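Protease Do-like 2, chloroplastic (Arabidopsis thaliana, PDB 4FLN) is a chloroplast serine protease that performs the primary cleavage of the photodamaged D1 protein of plant photosystem II. Local coordinates at residues Val114-Leu126 with Phe239-Tyr252. Numbering follows the deposited sequence.
Sequences VLVRGVDCDIALL and FLTDYERNGKYTGY
F239 lays its ring from helix 239-246 against the hairpin of strands 114-118 and 123-126. Its CB points toward the strands, and CG, anti to the backbone N (chi1 -176°), carries the ring on to them. Beyond CB, CG lies 4.2 Å from I123 CG2; on one flank CD1 meets C121 SG, and on the other CD2 comes to 3.5 Å from I123 CG2. Farther out, CE2 touches the same methyl, CE1 reaches the backbone N of G118, and CZ lies between that N (3.4 Å from CZ) and V116 CG1. I123 CB lies over one face, offset toward the rim. Swapping this phenylalanine for an alanine would probably open a gap between I123, C121 and V116 and leave the I123 side chain without the ring it lies against.

One turn on, Y243 takes V116 CG1 over the centre of its ring, a CH-pi contact 3.6 Å from CG1 to the centroid, while L240 CD2 meets L125 CD2. Past the helix end, Y249 lies flat on G118, which has no side chain to keep its CA from the ring centre: a second CH-pi contact, with the backbone N of G251 over the opposite face. The Y249 hydroxyl points at D120 OD1, which lies near the ring plane with its carboxylate turned 88° from the ring; the modelled hydrogen bond, 2.4 Å from OH to OD1, is doubtfully short. C121 SG also lies at the edge of the Y252 ring, whose hydroxyl bonds to V235 O.

This is the trypsin-like double-barrel fold of S1C proteases: the helix after the second barrel packs back on a first-barrel hairpin whose turn carries D122, probably the charge-relay aspartate, as in related serine proteases.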
loop_
_atom_site.group_PDB
_atom_site.type_symbol
_atom_site.label_atom_id
_atom_site.label_comp_id
_atom_site.label_asym_id
_atom_site.label_seq_id
_atom_site.Cartn_x
_atom_site.Cartn_y
_atom_site.Cartn_z
ATOM N N VAL B 114 -25.895 9.910 -33.664
ATOM C CA VAL B 114 -24.931 8.866 -33.980
ATOM C C VAL B 114 -25.455 7.982 -35.106
ATOM O O VAL B 114 -26.325 7.128 -34.890
ATOM C CB VAL B 114 -24.723 7.945 -32.769
ATOM C CG1 VAL B 114 -23.540 7.015 -32.995
ATOM C CG2 VAL B 114 -24.548 8.765 -31.513
ATOM N N LEU B 115 -24.866 8.148 -36.288
ATOM C CA LEU B 115 -25.269 7.413 -37.481
ATOM C C LEU B 115 -24.947 5.928 -37.375
ATOM O O LEU B 115 -25.824 5.076 -37.533
ATOM C CB LEU B 115 -24.572 7.980 -38.718
ATOM C CG LEU B 115 -24.928 9.400 -39.165
ATOM C CD1 LEU B 115 -24.188 9.744 -40.444
ATOM C CD2 LEU B 115 -26.426 9.542 -39.367
ATOM N N VAL B 116 -23.677 5.620 -37.136
ATOM C CA VAL B 116 -23.247 4.234 -37.067
ATOM C C VAL B 116 -22.002 4.112 -36.210
ATOM O O VAL B 116 -21.166 5.008 -36.194
ATOM C CB VAL B 116 -22.986 3.675 -38.486
ATOM C CG1 VAL B 116 -21.891 4.472 -39.188
ATOM C CG2 VAL B 116 -22.650 2.195 -38.433
ATOM N N ARG B 117 -21.870 3.007 -35.491
ATOM C CA ARG B 117 -20.697 2.847 -34.654
ATOM C C ARG B 117 -20.085 1.444 -34.689
ATOM O O ARG B 117 -20.717 0.476 -34.276
ATOM C CB ARG B 117 -21.048 3.248 -33.224
ATOM C CG ARG B 117 -22.138 2.416 -32.609
ATOM C CD ARG B 117 -22.608 3.008 -31.299
ATOM N NE ARG B 117 -23.639 4.024 -31.488
ATOM C CZ ARG B 117 -24.084 4.819 -30.523
ATOM N NH1 ARG B 117 -23.579 4.726 -29.300
ATOM N NH2 ARG B 117 -25.028 5.707 -30.780
ATOM N N GLY B 118 -18.863 1.335 -35.207
ATOM C CA GLY B 118 -18.064 0.135 -35.022
ATOM C C GLY B 118 -17.467 0.048 -33.628
ATOM O O GLY B 118 -16.678 0.903 -33.233
ATOM N N VAL B 119 -17.766 -1.017 -32.903
ATOM C CA VAL B 119 -17.243 -1.145 -31.547
ATOM C C VAL B 119 -15.796 -1.640 -31.457
ATOM O O VAL B 119 -15.027 -1.140 -30.640
ATOM C CB VAL B 119 -18.133 -2.025 -30.683
ATOM C CG1 VAL B 119 -17.291 -2.754 -29.640
ATOM C CG2 VAL B 119 -19.221 -1.174 -30.037
ATOM N N ASP B 120 -15.431 -2.616 -32.286
ATOM C CA ASP B 120 -14.095 -3.209 -32.221
ATOM C C ASP B 120 -12.992 -2.400 -32.921
ATOM O O ASP B 120 -11.808 -2.593 -32.643
ATOM C CB ASP B 120 -14.096 -4.687 -32.665
ATOM C CG ASP B 120 -14.981 -4.948 -33.865
ATOM O OD1 ASP B 120 -15.867 -4.120 -34.145
ATOM O OD2 ASP B 120 -14.799 -5.994 -34.524
ATOM N N CYS B 121 -13.375 -1.509 -33.829
ATOM C CA CYS B 121 -12.425 -0.558 -34.407
ATOM C C CYS B 121 -12.511 0.812 -33.724
ATOM O O CYS B 121 -11.761 1.734 -34.068
ATOM C CB CYS B 121 -12.668 -0.413 -35.907
ATOM S SG CYS B 121 -14.321 0.188 -36.313
ATOM N N ASP B 122 -13.442 0.933 -32.776
ATOM C CA ASP B 122 -13.696 2.166 -32.016
ATOM C C ASP B 122 -13.879 3.439 -32.847
ATOM O O ASP B 122 -13.192 4.442 -32.649
ATOM C CB ASP B 122 -12.661 2.386 -30.909
ATOM C CG ASP B 122 -13.108 3.439 -29.897
ATOM O OD1 ASP B 122 -14.333 3.663 -29.762
ATOM O OD2 ASP B 122 -12.238 4.044 -29.238
ATOM N N ILE B 123 -14.821 3.393 -33.772
ATOM C CA ILE B 123 -15.112 4.535 -34.618
ATOM C C ILE B 123 -16.607 4.825 -34.579
ATOM O O ILE B 123 -17.428 3.914 -34.458
ATOM C CB ILE B 123 -14.653 4.279 -36.081
ATOM C CG1 ILE B 123 -13.132 4.169 -36.154
ATOM C CG2 ILE B 123 -15.143 5.379 -37.018
ATOM C CD1 ILE B 123 -12.627 3.812 -37.527
ATOM N N ALA B 124 -16.964 6.100 -34.659
ATOM C CA ALA B 124 -18.364 6.460 -34.770
ATOM C C ALA B 124 -18.506 7.656 -35.684
ATOM O O ALA B 124 -17.642 8.533 -35.720
ATOM C CB ALA B 124 -18.971 6.740 -33.409
ATOM N N LEU B 125 -19.590 7.664 -36.449
ATOM C CA LEU B 125 -19.897 8.773 -37.320
ATOM C C LEU B 125 -21.038 9.534 -36.676
ATOM O O LEU B 125 -21.891 8.935 -36.025
ATOM C CB LEU B 125 -20.300 8.259 -38.693
ATOM C CG LEU B 125 -19.600 8.914 -39.880
ATOM C CD1 LEU B 125 -18.117 9.047 -39.604
ATOM C CD2 LEU B 125 -19.845 8.105 -41.145
ATOM N N LEU B 126 -21.040 10.852 -36.824
ATOM C CA LEU B 126 -22.139 11.657 -36.310
ATOM C C LEU B 126 -22.657 12.597 -37.391
ATOM O O LEU B 126 -21.894 13.064 -38.252
ATOM C CB LEU B 126 -21.702 12.475 -35.093
ATOM C CG LEU B 126 -21.024 11.824 -33.892
ATOM C CD1 LEU B 126 -20.552 12.912 -32.948
ATOM C CD2 LEU B 126 -21.952 10.875 -33.172
ATOM N N PHE B 239 -14.178 1.073 -42.525
ATOM C CA PHE B 239 -15.400 1.382 -41.815
ATOM C C PHE B 239 -16.371 2.173 -42.689
ATOM O O PHE B 239 -17.562 1.872 -42.757
ATOM C CB PHE B 239 -15.087 2.151 -40.533
ATOM C CG PHE B 239 -16.292 2.424 -39.698
ATOM C CD1 PHE B 239 -16.952 1.386 -39.063
ATOM C CD2 PHE B 239 -16.778 3.709 -39.565
ATOM C CE1 PHE B 239 -18.067 1.630 -38.307
ATOM C CE2 PHE B 239 -17.895 3.961 -38.812
ATOM C CZ PHE B 239 -18.546 2.923 -38.179
ATOM N N LEU B 240 -15.863 3.189 -43.364
ATOM C CA LEU B 240 -16.733 4.022 -44.177
ATOM C C LEU B 240 -17.349 3.252 -45.343
ATOM O O LEU B 240 -18.548 3.362 -45.580
ATOM C CB LEU B 240 -16.004 5.276 -44.660
ATOM C CG LEU B 240 -15.583 6.239 -43.550
ATOM C CD1 LEU B 240 -14.810 7.422 -44.127
ATOM C CD2 LEU B 240 -16.793 6.706 -42.743
ATOM N N THR B 241 -16.547 2.479 -46.073
ATOM C CA THR B 241 -17.103 1.745 -47.208
ATOM C C THR B 241 -18.029 0.637 -46.712
ATOM O O THR B 241 -19.039 0.330 -47.347
ATOM C CB THR B 241 -16.030 1.204 -48.218
ATOM O OG1 THR B 241 -16.098 -0.225 -48.295
ATOM C CG2 THR B 241 -14.635 1.625 -47.836
ATOM N N ASP B 242 -17.699 0.060 -45.561
ATOM C CA ASP B 242 -18.594 -0.901 -44.942
ATOM C C ASP B 242 -19.965 -0.240 -44.850
ATOM O O ASP B 242 -20.975 -0.805 -45.264
ATOM C CB ASP B 242 -18.081 -1.304 -43.557
ATOM C CG ASP B 242 -18.922 -2.392 -42.904
ATOM O OD1 ASP B 242 -18.604 -2.794 -41.763
ATOM O OD2 ASP B 242 -19.908 -2.848 -43.517
ATOM N N TYR B 243 -19.979 0.985 -44.338
ATOM C CA TYR B 243 -21.217 1.722 -44.101
ATOM C C TYR B 243 -21.929 2.133 -45.390
ATOM O O TYR B 243 -23.154 2.049 -45.480
ATOM C CB TYR B 243 -20.927 2.947 -43.227
ATOM C CG TYR B 243 -22.134 3.773 -42.875
ATOM C CD1 TYR B 243 -23.228 3.208 -42.232
ATOM C CD2 TYR B 243 -22.171 5.126 -43.160
ATOM C CE1 TYR B 243 -24.335 3.972 -41.900
ATOM C CE2 TYR B 243 -23.268 5.895 -42.838
ATOM C CZ TYR B 243 -24.346 5.317 -42.206
ATOM O OH TYR B 243 -25.433 6.096 -41.885
ATOM N N GLU B 244 -21.172 2.580 -46.387
ATOM C CA GLU B 244 -21.777 2.961 -47.658
ATOM C C GLU B 244 -22.447 1.769 -48.325
ATOM O O GLU B 244 -23.619 1.835 -48.685
ATOM C CB GLU B 244 -20.751 3.592 -48.598
ATOM C CG GLU B 244 -20.527 5.066 -48.345
ATOM C CD GLU B 244 -19.675 5.718 -49.411
ATOM O OE1 GLU B 244 -18.886 5.002 -50.063
ATOM O OE2 GLU B 244 -19.802 6.948 -49.599
ATOM N N ARG B 245 -21.695 0.683 -48.483
ATOM C CA ARG B 245 -22.218 -0.558 -49.053
ATOM C C ARG B 245 -23.464 -1.092 -48.319
ATOM O O ARG B 245 -24.541 -1.199 -48.904
ATOM C CB ARG B 245 -21.122 -1.634 -49.110
ATOM C CG ARG B 245 -20.048 -1.380 -50.166
ATOM C CD ARG B 245 -18.664 -1.879 -49.728
ATOM N NE ARG B 245 -18.347 -3.243 -50.165
ATOM C CZ ARG B 245 -18.465 -4.331 -49.404
ATOM N NH1 ARG B 245 -18.907 -4.233 -48.156
ATOM N NH2 ARG B 245 -18.144 -5.525 -49.889
ATOM N N ASN B 246 -23.305 -1.444 -47.049
ATOM C CA ASN B 246 -24.360 -2.107 -46.299
ATOM C C ASN B 246 -25.279 -1.195 -45.482
ATOM O O ASN B 246 -26.282 -1.656 -44.935
ATOM C CB ASN B 246 -23.752 -3.166 -45.379
ATOM C CG ASN B 246 -22.832 -4.121 -46.113
ATOM O OD1 ASN B 246 -21.623 -3.890 -46.206
ATOM N ND2 ASN B 246 -23.398 -5.206 -46.632
ATOM N N GLY B 247 -24.945 0.086 -45.382
ATOM C CA GLY B 247 -25.735 0.992 -44.563
ATOM C C GLY B 247 -25.824 0.584 -43.099
ATOM O O GLY B 247 -26.782 0.919 -42.406
ATOM N N LYS B 248 -24.804 -0.127 -42.628
ATOM C CA LYS B 248 -24.695 -0.554 -41.229
ATOM C C LYS B 248 -23.342 -1.238 -41.029
ATOM O O LYS B 248 -22.677 -1.607 -41.995
ATOM C CB LYS B 248 -25.836 -1.495 -40.836
ATOM C CG LYS B 248 -25.771 -2.864 -41.488
ATOM C CD LYS B 248 -26.964 -3.719 -41.091
ATOM C CE LYS B 248 -26.898 -5.110 -41.712
ATOM N NZ LYS B 248 -28.101 -5.936 -41.371
ATOM N N TYR B 249 -22.931 -1.400 -39.779
ATOM C CA TYR B 249 -21.589 -1.897 -39.489
ATOM C C TYR B 249 -21.549 -3.426 -39.511
ATOM O O TYR B 249 -22.227 -4.078 -38.727
ATOM C CB TYR B 249 -21.128 -1.357 -38.128
ATOM C CG TYR B 249 -19.814 -1.912 -37.651
ATOM C CD1 TYR B 249 -18.616 -1.462 -38.193
ATOM C CD2 TYR B 249 -19.766 -2.885 -36.660
ATOM C CE1 TYR B 249 -17.409 -1.959 -37.769
ATOM C CE2 TYR B 249 -18.555 -3.398 -36.230
ATOM C CZ TYR B 249 -17.377 -2.927 -36.788
ATOM O OH TYR B 249 -16.160 -3.418 -36.372
ATOM N N THR B 250 -20.790 -3.996 -40.443
ATOM C CA THR B 250 -20.652 -5.450 -40.543
ATOM C C THR B 250 -19.354 -5.989 -39.950
ATOM O O THR B 250 -19.128 -7.197 -39.915
ATOM C CB THR B 250 -20.782 -5.929 -41.998
ATOM O OG1 THR B 250 -19.833 -5.231 -42.812
ATOM C CG2 THR B 250 -22.180 -5.658 -42.520
ATOM N N GLY B 251 -18.490 -5.089 -39.505
ATOM C CA GLY B 251 -17.282 -5.487 -38.809
ATOM C C GLY B 251 -16.124 -5.993 -39.649
ATOM O O GLY B 251 -16.128 -5.903 -40.874
ATOM N N TYR B 252 -15.116 -6.509 -38.956
ATOM C CA TYR B 252 -13.892 -7.015 -39.558
ATOM C C TYR B 252 -13.791 -8.534 -39.376
ATOM O O TYR B 252 -13.858 -9.043 -38.251
ATOM C CB TYR B 252 -12.678 -6.293 -38.961
ATOM C CG TYR B 252 -12.745 -4.796 -39.099
ATOM C CD1 TYR B 252 -11.941 -4.132 -40.009
ATOM C CD2 TYR B 252 -13.624 -4.041 -38.324
ATOM C CE1 TYR B 252 -11.999 -2.749 -40.146
ATOM C CE2 TYR B 252 -13.699 -2.660 -38.460
ATOM C CZ TYR B 252 -12.878 -2.024 -39.374
ATOM O OH TYR B 252 -12.928 -0.662 -39.525
#